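Local coordinates for coat protein (Leviviridae sp., PDB 6YFR) that forms the protein shell of a single-stranded RNA bacteriophage and assembles, 60 chains together, into a virus-like particle, at residues N27-E39 against I48-S60. Sequence-based numbering, arbitrary orientation.
Sequences NPPGLVPQVVQTE and IMSKISVYYYIPS
Q34-E39 and S50-Y55 pair as the two arms of an antiparallel beta hairpin in the middle of the coat-protein sheet, flanked by strands 16-22 and 70-82. Three hydrogen-bonded pairs, Q34 with Y55, V36 with S53 and T38 with K51, each exchange two backbone bonds; V36 N to S53 O measures 2.8 Å. These alternate with the non-hydrogen-bonded pairs V35 with V54, Q37 with I52 and E39 with S50, and successive residues point to opposite faces. On one, V35 and V54 lie side by side, CG1 of V35 4.0 Å from CG2 of V54, and CD1 of I52 reaches across to CG of Q37 at 3.6 Å. With CG anti to the backbone N (chi1 179°) and the chain extended, Q37 bonds OE2 of E39 through NE2 at 3.0 Å; OE2 lies in the amide plane of Q37 and accepts on its anti lone pair. The same NE2 bonds OG of S111 of a second subunit, while OE1 takes NE of R108 there. On the other face, CG2 of V36 meets the edge of the Y55 ring. Beyond the paired region, CD2 of L31 sits above one face of the Y57 ring, 4.1 Å from CG of Y57, and P33 lies alongside Y56. The face bearing V35, Q37 and I52 packs against the second subunit, I52 on M101 of its helix 90-107, consistent with the interlocked coat-protein dimer of single-stranded RNA phages.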
ATOM      1  N   ASN A  27      52.652  27.018  51.260  1.00 57.94           N
ATOM      2  CA  ASN A  27      51.634  27.072  50.228  1.00 85.77           C
ATOM      3  C   ASN A  27      50.280  27.421  50.846  1.00 41.97           C
ATOM      4  O   ASN A  27      50.114  27.362  52.067  1.00 50.36           O
ATOM      5  CB  ASN A  27      51.594  25.745  49.470  1.00 65.05           C
ATOM      6  CG  ASN A  27      51.813  24.550  50.363  1.00 59.42           C
ATOM      7  OD1 ASN A  27      51.449  24.556  51.539  1.00122.16           O
ATOM      8  ND2 ASN A  27      52.409  23.505  49.803  1.00 41.93           N
ATOM      9  N   PRO A  28      49.304  27.825  50.030  1.00 44.89           N
ATOM     10  CA  PRO A  28      47.987  28.215  50.571  1.00 38.54           C
ATOM     11  C   PRO A  28      47.359  27.091  51.375  1.00 49.88           C
ATOM     12  O   PRO A  28      47.724  25.917  51.205  1.00 62.37           O
ATOM     13  CB  PRO A  28      47.165  28.531  49.308  1.00 47.86           C
ATOM     14  CG  PRO A  28      47.939  27.935  48.170  1.00 45.77           C
ATOM     15  CD  PRO A  28      49.367  28.041  48.573  1.00 33.21           C
ATOM     16  N   PRO A  29      46.404  27.408  52.259  1.00 49.61           N
ATOM     17  CA  PRO A  29      45.911  26.384  53.198  1.00 64.97           C
ATOM     18  C   PRO A  29      45.282  25.179  52.520  1.00 46.51           C
ATOM     19  O   PRO A  29      45.513  24.043  52.957  1.00 51.82           O
ATOM     20  CB  PRO A  29      44.891  27.155  54.050  1.00 46.94           C
ATOM     21  CG  PRO A  29      44.493  28.320  53.208  1.00 41.57           C
ATOM     22  CD  PRO A  29      45.727  28.701  52.449  1.00 30.02           C
ATOM     23  N   GLY A  30      44.504  25.388  51.458  1.00 45.95           N
ATOM     24  CA  GLY A  30      43.915  24.268  50.742  1.00 30.47           C
ATOM     25  C   GLY A  30      44.934  23.304  50.174  1.00 43.89           C
ATOM     26  O   GLY A  30      44.578  22.177  49.814  1.00 47.40           O
ATOM     27  N   LEU A  31      46.200  23.720  50.089  1.00 49.08           N
ATOM     28  CA  LEU A  31      47.283  22.876  49.607  1.00 49.09           C
ATOM     29  C   LEU A  31      48.269  22.508  50.711  1.00 52.80           C
ATOM     30  O   LEU A  31      49.419  22.156  50.422  1.00 57.94           O
ATOM     31  CB  LEU A  31      48.006  23.568  48.453  1.00 38.71           C
ATOM     32  CG  LEU A  31      47.135  23.759  47.212  1.00 40.68           C
ATOM     33  CD1 LEU A  31      47.811  24.677  46.212  1.00 43.52           C
ATOM     34  CD2 LEU A  31      46.827  22.412  46.580  1.00 32.42           C
ATOM     35  N   VAL A  32      47.845  22.584  51.968  1.00 37.25           N
ATOM     36  CA  VAL A  32      48.711  22.151  53.070  1.00 46.05           C
ATOM     37  C   VAL A  32      48.924  20.642  52.971  1.00 36.71           C
ATOM     38  O   VAL A  32      47.944  19.893  52.813  1.00 58.29           O
ATOM     39  CB  VAL A  32      48.094  22.535  54.419  1.00 31.73           C
ATOM     40  CG1 VAL A  32      48.711  21.721  55.541  1.00 62.80           C
ATOM     41  CG2 VAL A  32      48.287  24.021  54.685  1.00 61.65           C
ATOM     42  N   PRO A  33      50.163  20.158  53.033  1.00 39.96           N
ATOM     43  CA  PRO A  33      50.391  18.708  52.985  1.00 39.32           C
ATOM     44  C   PRO A  33      49.652  18.005  54.110  1.00 42.74           C
ATOM     45  O   PRO A  33      49.578  18.503  55.235  1.00 37.53           O
ATOM     46  CB  PRO A  33      51.911  18.582  53.144  1.00 44.72           C
ATOM     47  CG  PRO A  33      52.452  19.904  52.709  1.00 39.06           C
ATOM     48  CD  PRO A  33      51.421  20.918  53.103  1.00 39.80           C
ATOM     49  N   GLN A  34      49.101  16.832  53.798  1.00 39.46           N
ATOM     50  CA  GLN A  34      48.249  16.115  54.734  1.00 28.34           C
ATOM     51  C   GLN A  34      48.679  14.663  54.874  1.00 44.06           C
ATOM     52  O   GLN A  34      49.251  14.067  53.954  1.00 45.71           O
ATOM     53  CB  GLN A  34      46.780  16.159  54.301  1.00 30.12           C
ATOM     54  CG  GLN A  34      46.088  17.479  54.569  1.00 55.75           C
ATOM     55  CD  GLN A  34      44.587  17.382  54.394  1.00 48.86           C
ATOM     56  OE1 GLN A  34      44.091  16.517  53.671  1.00 53.46           O
ATOM     57  NE2 GLN A  34      43.854  18.264  55.064  1.00 67.89           N
ATOM     58  N   VAL A  35      48.386  14.102  56.047  1.00 31.05           N
ATOM     59  CA  VAL A  35      48.484  12.669  56.301  1.00 32.74           C
ATOM     60  C   VAL A  35      47.111  12.188  56.752  1.00 40.84           C
ATOM     61  O   VAL A  35      46.533  12.741  57.692  1.00 49.09           O
ATOM     62  CB  VAL A  35      49.550  12.341  57.361  1.00 35.75           C
ATOM     63  CG1 VAL A  35      49.730  10.835  57.473  1.00 30.56           C
ATOM     64  CG2 VAL A  35      50.868  13.018  57.027  1.00 24.56           C
ATOM     65  N   VAL A  36      46.589  11.166  56.086  1.00 39.42           N
ATOM     66  CA  VAL A  36      45.238  10.675  56.327  1.00 33.20           C
ATOM     67  C   VAL A  36      45.322   9.199  56.687  1.00 30.82           C
ATOM     68  O   VAL A  36      45.883   8.403  55.926  1.00 64.06           O
ATOM     69  CB  VAL A  36      44.334  10.885  55.103  1.00 29.38           C
ATOM     70  CG1 VAL A  36      42.920  10.415  55.399  1.00 26.53           C
ATOM     71  CG2 VAL A  36      44.343  12.345  54.683  1.00 39.21           C
ATOM     72  N   GLN A  37      44.771   8.835  57.840  1.00 26.30           N
ATOM     73  CA  GLN A  37      44.589   7.437  58.209  1.00 39.31           C
ATOM     74  C   GLN A  37      43.127   7.057  58.024  1.00 30.93           C
ATOM     75  O   GLN A  37      42.229   7.772  58.480  1.00 48.90           O
ATOM     76  CB  GLN A  37      45.017   7.164  59.652  1.00 28.08           C
ATOM     77  CG  GLN A  37      44.799   5.713  60.059  1.00 26.66           C
ATOM     78  CD  GLN A  37      45.055   5.452  61.531  1.00 41.75           C
ATOM     79  OE1 GLN A  37      45.484   6.340  62.272  1.00 36.99           O
ATOM     80  NE2 GLN A  37      44.789   4.222  61.964  1.00 32.86           N
ATOM     81  N   THR A  38      42.895   5.930  57.362  1.00 34.54           N
ATOM     82  CA  THR A  38      41.560   5.453  57.031  1.00 41.66           C
ATOM     83  C   THR A  38      41.384   4.046  57.581  1.00 38.55           C
ATOM     84  O   THR A  38      42.287   3.214  57.461  1.00 49.56           O
ATOM     85  CB  THR A  38      41.339   5.458  55.514  1.00 23.23           C
ATOM     86  OG1 THR A  38      41.286   6.810  55.046  1.00 59.82           O
ATOM     87  CG2 THR A  38      40.052   4.741  55.143  1.00 59.70           C
ATOM     88  N   GLU A  39      40.235   3.785  58.199  1.00 47.58           N
ATOM     89  CA  GLU A  39      39.870   2.439  58.633  1.00 25.88           C
ATOM     90  C   GLU A  39      38.484   2.135  58.082  1.00 38.79           C
ATOM     91  O   GLU A  39      37.486   2.673  58.572  1.00 46.20           O
ATOM     92  CB  GLU A  39      39.902   2.314  60.157  1.00 36.56           C
ATOM     93  CG  GLU A  39      41.265   2.583  60.773  1.00 38.72           C
ATOM     94  CD  GLU A  39      42.319   1.573  60.353  1.00 32.60           C
ATOM     95  OE1 GLU A  39      41.952   0.458  59.925  1.00 35.34           O
ATOM     96  OE2 GLU A  39      43.522   1.894  60.455  1.00 42.55           O
ATOM     97  N   ILE A  48      38.864  -5.487  57.026  1.00 63.25           N
ATOM     98  CA  ILE A  48      39.007  -4.076  57.365  1.00 25.55           C
ATOM     99  C   ILE A  48      40.306  -3.597  56.738  1.00 40.28           C
ATOM    100  O   ILE A  48      41.365  -4.197  56.948  1.00 55.90           O
ATOM    101  CB  ILE A  48      38.999  -3.825  58.880  1.00 46.79           C
ATOM    102  CG1 ILE A  48      37.602  -4.069  59.445  1.00 47.81           C
ATOM    103  CG2 ILE A  48      39.415  -2.396  59.179  1.00 32.29           C
ATOM    104  CD1 ILE A  48      37.480  -3.739  60.916  1.00 34.47           C
ATOM    105  N   MET A  49      40.219  -2.536  55.950  1.00 36.58           N
ATOM    106  CA  MET A  49      41.385  -1.928  55.331  1.00 35.74           C
ATOM    107  C   MET A  49      41.899  -0.820  56.242  1.00 43.90           C
ATOM    108  O   MET A  49      41.148   0.108  56.584  1.00 47.87           O
ATOM    109  CB  MET A  49      41.042  -1.377  53.949  1.00 28.06           C
ATOM    110  CG  MET A  49      40.661  -2.441  52.935  1.00 46.76           C
ATOM    111  SD  MET A  49      42.050  -3.513  52.528  1.00 64.23           S
ATOM    112  CE  MET A  49      43.213  -2.315  51.880  1.00 45.64           C
ATOM    113  N   SER A  50      43.163  -0.939  56.655  1.00 30.39           N
ATOM    114  CA  SER A  50      43.877   0.118  57.359  1.00 32.50           C
ATOM    115  C   SER A  50      44.791   0.811  56.358  1.00 30.45           C
ATOM    116  O   SER A  50      45.668   0.166  55.775  1.00 41.98           O
ATOM    117  CB  SER A  50      44.695  -0.443  58.523  1.00 23.83           C
ATOM    118  OG  SER A  50      43.871  -1.059  59.496  1.00 39.06           O
ATOM    119  N   LYS A  51      44.588   2.110  56.156  1.00 30.69           N
ATOM    120  CA  LYS A  51      45.335   2.860  55.159  1.00 23.77           C
ATOM    121  C   LYS A  51      45.986   4.088  55.779  1.00 30.54           C
ATOM    122  O   LYS A  51      45.425   4.729  56.673  1.00 39.17           O
ATOM    123  CB  LYS A  51      44.427   3.298  54.001  1.00 36.21           C
ATOM    124  CG  LYS A  51      43.831   2.159  53.189  1.00 45.40           C
ATOM    125  CD  LYS A  51      42.924   2.704  52.090  1.00 35.53           C
ATOM    126  CE  LYS A  51      42.291   1.580  51.285  1.00 67.88           C
ATOM    127  NZ  LYS A  51      41.383   2.096  50.222  1.00 79.47           N
ATOM    128  N   ILE A  52      47.180   4.409  55.285  1.00 28.76           N
ATOM    129  CA  ILE A  52      47.850   5.674  55.570  1.00 23.36           C
ATOM    130  C   ILE A  52      48.214   6.313  54.237  1.00 31.20           C
ATOM    131  O   ILE A  52      48.732   5.639  53.341  1.00 48.36           O
ATOM    132  CB  ILE A  52      49.108   5.490  56.442  1.00 30.99           C
ATOM    133  CG1 ILE A  52      48.784   4.751  57.739  1.00 30.55           C
ATOM    134  CG2 ILE A  52      49.738   6.841  56.760  1.00 24.55           C
ATOM    135  CD1 ILE A  52      48.208   5.637  58.813  1.00 25.58           C
ATOM    136  N   SER A  53      47.953   7.610  54.108  1.00 38.18           N
ATOM    137  CA  SER A  53      48.185   8.327  52.863  1.00 28.39           C
ATOM    138  C   SER A  53      48.855   9.656  53.163  1.00 31.14           C
ATOM    139  O   SER A  53      48.367  10.428  53.993  1.00 43.61           O
ATOM    140  CB  SER A  53      46.872   8.554  52.110  1.00 32.64           C
ATOM    141  OG  SER A  53      46.237   7.319  51.818  1.00 54.75           O
ATOM    142  N   VAL A  54      49.969   9.922  52.494  1.00 35.56           N
ATOM    143  CA  VAL A  54      50.679  11.187  52.621  1.00 28.75           C
ATOM    144  C   VAL A  54      50.570  11.899  51.283  1.00 38.69           C
ATOM    145  O   VAL A  54      51.074  11.403  50.263  1.00 44.87           O
ATOM    146  CB  VAL A  54      52.144  10.983  53.030  1.00 38.07           C
ATOM    147  CG1 VAL A  54      52.838  12.324  53.148  1.00 30.47           C
ATOM    148  CG2 VAL A  54      52.220  10.220  54.341  1.00 29.72           C
ATOM    149  N   TYR A  55      49.892  13.047  51.288  1.00 31.15           N
ATOM    150  CA  TYR A  55      49.757  13.907  50.118  1.00 36.04           C
ATOM    151  C   TYR A  55      50.587  15.159  50.373  1.00 38.04           C
ATOM    152  O   TYR A  55      50.251  15.962  51.252  1.00 37.98           O
ATOM    153  CB  TYR A  55      48.294  14.273  49.869  1.00 32.39           C
ATOM    154  CG  TYR A  55      47.345  13.097  49.824  1.00 32.55           C
ATOM    155  CD1 TYR A  55      47.292  12.264  48.715  1.00 43.85           C
ATOM    156  CD2 TYR A  55      46.485  12.832  50.882  1.00 50.03           C
ATOM    157  CE1 TYR A  55      46.421  11.190  48.665  1.00 61.06           C
ATOM    158  CE2 TYR A  55      45.607  11.761  50.842  1.00 41.14           C
ATOM    159  CZ  TYR A  55      45.580  10.945  49.731  1.00 52.37           C
ATOM    160  OH  TYR A  55      44.711   9.878  49.688  1.00 64.71           O
ATOM    161  N   TYR A  56      51.672  15.328  49.614  1.00 31.91           N
ATOM    162  CA  TYR A  56      52.508  16.523  49.708  1.00 32.97           C
ATOM    163  C   TYR A  56      52.361  17.307  48.410  1.00 63.07           C
ATOM    164  O   TYR A  56      52.797  16.850  47.349  1.00 52.68           O
ATOM    165  CB  TYR A  56      53.969  16.163  49.967  1.00 33.26           C
ATOM    166  CG  TYR A  56      54.818  17.345  50.380  1.00 29.34           C
ATOM    167  CD1 TYR A  56      55.032  17.633  51.720  1.00 42.84           C
ATOM    168  CD2 TYR A  56      55.404  18.172  49.429  1.00 51.33           C
ATOM    169  CE1 TYR A  56      55.806  18.715  52.105  1.00 31.90           C
ATOM    170  CE2 TYR A  56      56.181  19.255  49.805  1.00 36.05           C
ATOM    171  CZ  TYR A  56      56.376  19.522  51.144  1.00 28.68           C
ATOM    172  OH  TYR A  56      57.147  20.599  51.524  1.00 47.49           O
ATOM    173  N   TYR A  57      51.746  18.481  48.493  1.00 36.84           N
ATOM    174  CA  TYR A  57      51.502  19.310  47.321  1.00 32.69           C
ATOM    175  C   TYR A  57      52.694  20.234  47.113  1.00 45.04           C
ATOM    176  O   TYR A  57      53.042  21.019  48.003  1.00 38.83           O
ATOM    177  CB  TYR A  57      50.206  20.101  47.489  1.00 29.56           C
ATOM    178  CG  TYR A  57      49.026  19.230  47.854  1.00 33.88           C
ATOM    179  CD1 TYR A  57      48.411  18.425  46.902  1.00 31.35           C
ATOM    180  CD2 TYR A  57      48.533  19.204  49.153  1.00 31.85           C
ATOM    181  CE1 TYR A  57      47.332  17.621  47.233  1.00 35.99           C
ATOM    182  CE2 TYR A  57      47.453  18.405  49.494  1.00 54.85           C
ATOM    183  CZ  TYR A  57      46.857  17.617  48.530  1.00 31.99           C
ATOM    184  OH  TYR A  57      45.784  16.822  48.866  1.00 51.87           O
ATOM    185  N   ILE A  58      53.319  20.138  45.943  1.00 46.76           N
ATOM    186  CA  ILE A  58      54.555  20.860  45.659  1.00 35.71           C
ATOM    187  C   ILE A  58      54.406  21.585  44.325  1.00 46.02           C
ATOM    188  O   ILE A  58      53.869  21.015  43.361  1.00 47.34           O
ATOM    189  CB  ILE A  58      55.760  19.900  45.674  1.00 55.76           C
ATOM    190  CG1 ILE A  58      57.081  20.653  45.518  1.00 40.07           C
ATOM    191  CG2 ILE A  58      55.620  18.819  44.603  1.00 25.80           C
ATOM    192  CD1 ILE A  58      58.298  19.770  45.712  1.00 52.80           C
ATOM    193  N   PRO A  59      54.830  22.844  44.228  1.00 50.21           N
ATOM    194  CA  PRO A  59      54.703  23.565  42.957  1.00 59.37           C
ATOM    195  C   PRO A  59      55.650  23.014  41.906  1.00 47.34           C
ATOM    196  O   PRO A  59      56.751  22.546  42.208  1.00 57.73           O
ATOM    197  CB  PRO A  59      55.060  25.010  43.327  1.00 38.30           C
ATOM    198  CG  PRO A  59      55.883  24.891  44.573  1.00 34.78           C
ATOM    199  CD  PRO A  59      55.324  23.711  45.312  1.00 44.33           C
ATOM    200  N   SER A  60      55.203  23.078  40.649  1.00 60.37           N
ATOM    201  CA  SER A  60      55.973  22.512  39.547  1.00 61.44           C
ATOM    202  C   SER A  60      57.262  23.277  39.280  1.00 72.30           C
ATOM    203  O   SER A  60      58.159  22.740  38.621  1.00 80.45           O
ATOM    204  CB  SER A  60      55.126  22.480  38.274  1.00 51.43           C
ATOM    205  OG  SER A  60      54.783  23.791  37.859  1.00 73.04           O
TER